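Local coordinates for host Factor for Q beta (Staphylococcus aureus, PDB 1KQ1), which binds RNA as a ring-shaped hexamer of Sm-like subunits and acts as a pleiotropic regulator of translation, at residues E13-N18 against S61-E66; E21-V24 against F30-K33. All coordinates share one frame; numbering follows the deposited sequence.

Contact 1 of 2, residues E13-N18 against S61-E66; sequences ENFKAN and STYTVE
The phenyl ring of F15 reaches from the helix to two residues of the last strand, V65 and Y63, and makes the whole of this contact. Its position illustrates how a single aromatic side chain can pack a helix against a strand with no hydrogen bond between the two segments. The closest touch is at CE1: F15 CE1 lies 3.5 Å from V65 CG2. The methyl is centred near that carbon, with F15 CZ a little farther from V65 CG2 at 3.9 Å, and comes at the ring obliquely. On the other branch of the ring the approach is looser, with F15 CE2 4.1 Å from Y63 CB. F15 thus spans the two residues, which are two apart in the strand and both direct their side chains at the helix, while T64 between them turns its own away.

Torsions set up this meeting. In F15 the ring is anti to the carbonyl carbon (chi1 -66°), which carries it off the helix toward the strand. V65 has CG1 anti to its backbone N (chi1 175°), and this leaves CG2 as the branch offered to the ring. The backbones stay well apart, F15 CA being 8.9 Å from V65 CA.

V22 of the neighbouring strand adds apolar packing against both F15 and Y63. Hydrogen bonds lie farther out: E13 OE2 ties the same helix to the Y39 hydroxyl, and the Y63 hydroxyl is bonded to Y56 of the second subunit. T62, Y63 and T64 also pair in an antiparallel ladder with a strand of that subunit, continuing the sheet across the interface. An N-terminal helix laid against a strongly bent five-stranded antiparallel sheet, whose last strand joins the next subunit, is the Sm fold as assembled in the Hfq hexamer.

Contact 2 of 2, residues E21-V24 against F30-K33; sequences EVTV and FQMK
V24 and M32 face each other as an antiparallel hydrogen-bonded pair, each giving its N-H to the other's carbonyl. V24 N reaches M32 O over 2.8 Å, and the return bond, M32 N to V24 O, is 3.0 Å long. One residue along, T23 and K33 form a non-hydrogen-bonded pair, and here alpha carbons approach carbonyls instead: K33 CA is 3.2 Å from V22 O, a CA-H...O contact. This alternation is that of an antiparallel ladder; with only a short turn joining strands 21-26 and 31-39, the pair makes a beta hairpin, the first two strands of the Sm-type sheet.

Over the face that carries T23 and K33, the lysine runs out extended, its CG anti to the backbone N (chi1 -167°), and passes T23 OG1 at 3.7 Å from K33 CG. T23 CG2 leans the other way, 3.9 Å from Q31 CB. The relative placing of the E21 and K33 side chains is doubtful; their charged ends are modelled apart, E21 OE2 being 5.1 Å from K33 NZ. V24, like V22, packs on Y63 of strand 60-65. On the far side of strand 31-39, K33 O accepts a hydrogen bond from S48 OG of strand 43-48.

How the contacts relate
From the N terminus, the chain runs down helix 7-17, whose last turn enters contact 1, and through a short loop reaches strand 21-26. There contact 2 closes a short loop with strand 31-39. After strands 43-48 and 51-56, strand 60-65 returns beside strand 21-26 and completes contact 1, so the hairpin of contact 2 is nested inside the far longer loop that contact 1 closes. The two meet at strand 21-26, where T23 N probably donates a hydrogen bond to T64 O. Helix, first strand and last strand are thereby drawn together, while contact 2 carries the sheet onward from the first strand to the second.

Contact 1 of 2, residues E13-N18 against S61-E66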
loop_
_atom_site.group_PDB
_atom_site.type_symbol
_atom_site.label_atom_id
_atom_site.label_comp_id
_atom_site.label_asym_id
_atom_site.label_seq_id
_atom_site.Cartn_x
_atom_site.Cartn_y
_atom_site.Cartn_z
ATOM N N GLU C 13 1.735 -2.781 24.505
ATOM C CA GLU C 13 2.260 -2.385 25.821
ATOM C C GLU C 13 2.642 -3.618 26.680
ATOM O O GLU C 13 3.641 -3.594 27.405
ATOM C CB GLU C 13 1.201 -1.504 26.518
ATOM C CG GLU C 13 1.696 -0.886 27.805
ATOM C CD GLU C 13 2.892 0.037 27.648
ATOM O OE1 GLU C 13 3.578 0.260 28.669
ATOM O OE2 GLU C 13 3.149 0.560 26.540
ATOM N N ASN C 14 1.853 -4.668 26.560
ATOM C CA ASN C 14 2.164 -5.918 27.261
ATOM C C ASN C 14 3.404 -6.556 26.631
ATOM O O ASN C 14 4.272 -7.040 27.351
ATOM C CB ASN C 14 1.012 -6.880 27.160
ATOM C CG ASN C 14 -0.043 -6.637 28.230
ATOM O OD1 ASN C 14 0.288 -6.406 29.396
ATOM N ND2 ASN C 14 -1.310 -6.712 27.843
ATOM N N PHE C 15 3.495 -6.559 25.292
ATOM C CA PHE C 15 4.678 -7.130 24.655
ATOM C C PHE C 15 5.915 -6.411 25.134
ATOM O O PHE C 15 6.937 -7.040 25.393
ATOM C CB PHE C 15 4.644 -6.981 23.098
ATOM C CG PHE C 15 3.572 -7.762 22.405
ATOM C CD1 PHE C 15 2.994 -8.887 22.984
ATOM C CD2 PHE C 15 3.139 -7.362 21.137
ATOM C CE1 PHE C 15 1.994 -9.598 22.315
ATOM C CE2 PHE C 15 2.149 -8.057 20.466
ATOM C CZ PHE C 15 1.570 -9.176 21.040
ATOM N N LYS C 16 5.846 -5.074 25.188
ATOM C CA LYS C 16 6.943 -4.251 25.607
ATOM C C LYS C 16 7.303 -4.530 27.065
ATOM O O LYS C 16 8.471 -4.761 27.408
ATOM C CB LYS C 16 6.569 -2.769 25.455
ATOM C CG LYS C 16 7.641 -1.796 25.807
ATOM C CD LYS C 16 7.162 -0.360 25.643
ATOM C CE LYS C 16 8.081 0.633 26.298
ATOM N NZ LYS C 16 7.381 1.964 26.432
ATOM N N ALA C 17 6.288 -4.491 27.916
ATOM C CA ALA C 17 6.589 -4.637 29.338
ATOM C C ALA C 17 7.139 -5.979 29.694
ATOM O O ALA C 17 8.012 -6.071 30.572
ATOM C CB ALA C 17 5.355 -4.368 30.158
ATOM N N ASN C 18 6.634 -7.012 29.030
ATOM C CA ASN C 18 7.054 -8.372 29.318
ATOM C C ASN C 18 8.252 -8.838 28.479
ATOM O O ASN C 18 8.729 -9.976 28.621
ATOM C CB ASN C 18 5.892 -9.318 29.109
ATOM C CG ASN C 18 4.754 -9.066 30.079
ATOM O OD1 ASN C 18 3.585 -9.161 29.717
ATOM N ND2 ASN C 18 5.099 -8.760 31.319
ATOM N N SER C 61 1.987 -6.366 8.782
ATOM C CA SER C 61 0.722 -7.076 8.567
ATOM C C SER C 61 0.205 -7.647 9.874
ATOM O O SER C 61 -0.968 -7.404 10.261
ATOM C CB SER C 61 0.976 -8.225 7.599
ATOM O OG SER C 61 -0.202 -8.989 7.570
ATOM N N THR C 62 1.069 -8.379 10.574
ATOM C CA THR C 62 0.625 -9.096 11.776
ATOM C C THR C 62 1.673 -9.219 12.837
ATOM O O THR C 62 2.849 -9.272 12.533
ATOM C CB THR C 62 0.304 -10.568 11.350
ATOM O OG1 THR C 62 -0.597 -10.571 10.246
ATOM C CG2 THR C 62 -0.331 -11.409 12.490
ATOM N N TYR C 63 1.251 -9.317 14.103
ATOM C CA TYR C 63 2.163 -9.684 15.200
ATOM C C TYR C 63 1.703 -11.035 15.726
ATOM O O TYR C 63 0.488 -11.262 15.868
ATOM C CB TYR C 63 2.080 -8.739 16.396
ATOM C CG TYR C 63 2.315 -7.300 16.114
ATOM C CD1 TYR C 63 3.588 -6.739 16.195
ATOM C CD2 TYR C 63 1.239 -6.487 15.785
ATOM C CE1 TYR C 63 3.754 -5.330 15.958
ATOM C CE2 TYR C 63 1.397 -5.123 15.537
ATOM C CZ TYR C 63 2.646 -4.571 15.634
ATOM O OH TYR C 63 2.780 -3.227 15.404
ATOM N N THR C 64 2.660 -11.918 16.057
ATOM C CA THR C 64 2.290 -13.228 16.654
ATOM C C THR C 64 3.313 -13.513 17.755
ATOM O O THR C 64 4.408 -13.021 17.693
ATOM C CB THR C 64 2.389 -14.398 15.644
ATOM O OG1 THR C 64 3.767 -14.620 15.308
ATOM C CG2 THR C 64 1.600 -14.124 14.394
ATOM N N VAL C 65 2.975 -14.330 18.781
ATOM C CA VAL C 65 3.936 -14.617 19.839
ATOM C C VAL C 65 4.312 -16.096 19.855
ATOM O O VAL C 65 3.768 -16.919 19.139
ATOM C CB VAL C 65 3.387 -14.222 21.222
ATOM C CG1 VAL C 65 4.353 -14.643 22.320
ATOM C CG2 VAL C 65 3.191 -12.716 21.306
ATOM N N GLU C 66 5.292 -16.436 20.726
ATOM C CA GLU C 66 5.803 -17.802 20.907
ATOM C C GLU C 66 6.898 -18.106 19.892
ATOM O O GLU C 66 6.693 -19.008 19.054
ATOM C CB GLU C 66 4.676 -18.829 20.771
ATOM C CG GLU C 66 3.487 -18.567 21.677
ATOM C CD GLU C 66 2.205 -19.105 21.091
ATOM O OE1 GLU C 66 2.128 -20.333 20.868
ATOM O OE2 GLU C 66 1.280 -18.299 20.846
#

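Contact 2 of 2, residues E21-V24 against F30-K33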
loop_
_atom_site.group_PDB
_atom_site.type_symbol
_atom_site.label_atom_id
_atom_site.label_comp_id
_atom_site.label_asym_id
_atom_site.label_seq_id
_atom_site.Cartn_x
_atom_site.Cartn_y
_atom_site.Cartn_z
ATOM N N GLU C 21 9.172 -12.220 23.105
ATOM C CA GLU C 21 9.717 -12.403 21.774
ATOM C C GLU C 21 8.520 -12.461 20.821
ATOM O O GLU C 21 7.719 -13.376 20.867
ATOM C CB GLU C 21 10.482 -13.731 21.752
ATOM C CG GLU C 21 11.250 -13.993 20.472
ATOM C CD GLU C 21 12.566 -13.252 20.402
ATOM O OE1 GLU C 21 12.864 -12.466 21.325
ATOM O OE2 GLU C 21 13.310 -13.461 19.418
ATOM N N VAL C 22 8.395 -11.463 19.952
ATOM C CA VAL C 22 7.294 -11.385 19.019
ATOM C C VAL C 22 7.823 -11.565 17.588
ATOM O O VAL C 22 8.956 -11.207 17.306
ATOM C CB VAL C 22 6.663 -9.961 19.114
ATOM C CG1 VAL C 22 5.624 -9.727 18.017
ATOM C CG2 VAL C 22 6.048 -9.766 20.517
ATOM N N THR C 23 6.966 -12.120 16.747
ATOM C CA THR C 23 7.258 -12.283 15.325
ATOM C C THR C 23 6.383 -11.234 14.604
ATOM O O THR C 23 5.153 -11.176 14.779
ATOM C CB THR C 23 6.876 -13.662 14.811
ATOM O OG1 THR C 23 7.712 -14.645 15.471
ATOM C CG2 THR C 23 7.136 -13.775 13.288
ATOM N N VAL C 24 7.046 -10.406 13.822
ATOM C CA VAL C 24 6.372 -9.367 13.046
ATOM C C VAL C 24 6.347 -9.824 11.582
ATOM O O VAL C 24 7.435 -10.126 11.001
ATOM C CB VAL C 24 7.166 -8.065 13.126
ATOM C CG1 VAL C 24 6.540 -6.971 12.200
ATOM C CG2 VAL C 24 7.202 -7.552 14.557
ATOM N N PHE C 30 7.231 -11.535 4.580
ATOM C CA PHE C 30 8.458 -11.893 5.280
ATOM C C PHE C 30 8.264 -11.632 6.761
ATOM O O PHE C 30 7.301 -10.965 7.183
ATOM C CB PHE C 30 9.660 -11.109 4.777
ATOM C CG PHE C 30 10.977 -11.567 5.392
ATOM C CD1 PHE C 30 11.804 -10.665 6.054
ATOM C CD2 PHE C 30 11.361 -12.907 5.314
ATOM C CE1 PHE C 30 13.010 -11.096 6.637
ATOM C CE2 PHE C 30 12.552 -13.354 5.888
ATOM C CZ PHE C 30 13.376 -12.454 6.547
ATOM N N GLN C 31 9.144 -12.190 7.578
ATOM C CA GLN C 31 8.964 -12.044 9.011
ATOM C C GLN C 31 10.293 -11.820 9.715
ATOM O O GLN C 31 11.354 -12.237 9.205
ATOM C CB GLN C 31 8.275 -13.315 9.536
ATOM C CG GLN C 31 9.131 -14.604 9.393
ATOM C CD GLN C 31 8.326 -15.907 9.541
ATOM O OE1 GLN C 31 7.644 -16.351 8.612
ATOM N NE2 GLN C 31 8.406 -16.518 10.716
ATOM N N MET C 32 10.242 -11.136 10.859
ATOM C CA MET C 32 11.431 -10.909 11.705
ATOM C C MET C 32 10.954 -11.204 13.128
ATOM O O MET C 32 9.790 -11.018 13.420
ATOM C CB MET C 32 11.905 -9.448 11.650
ATOM C CG MET C 32 12.500 -8.987 10.284
ATOM S SD MET C 32 13.044 -7.233 10.272
ATOM C CE MET C 32 13.570 -7.048 8.512
ATOM N N LYS C 33 11.844 -11.651 14.017
ATOM C CA LYS C 33 11.456 -11.926 15.416
ATOM C C LYS C 33 12.331 -11.087 16.343
ATOM O O LYS C 33 13.501 -10.823 16.059
ATOM C CB LYS C 33 11.611 -13.416 15.727
ATOM C CG LYS C 33 10.958 -13.857 17.025
ATOM C CD LYS C 33 11.124 -15.363 17.211
ATOM C CE LYS C 33 10.244 -15.907 18.334
ATOM N NZ LYS C 33 10.214 -17.396 18.398
#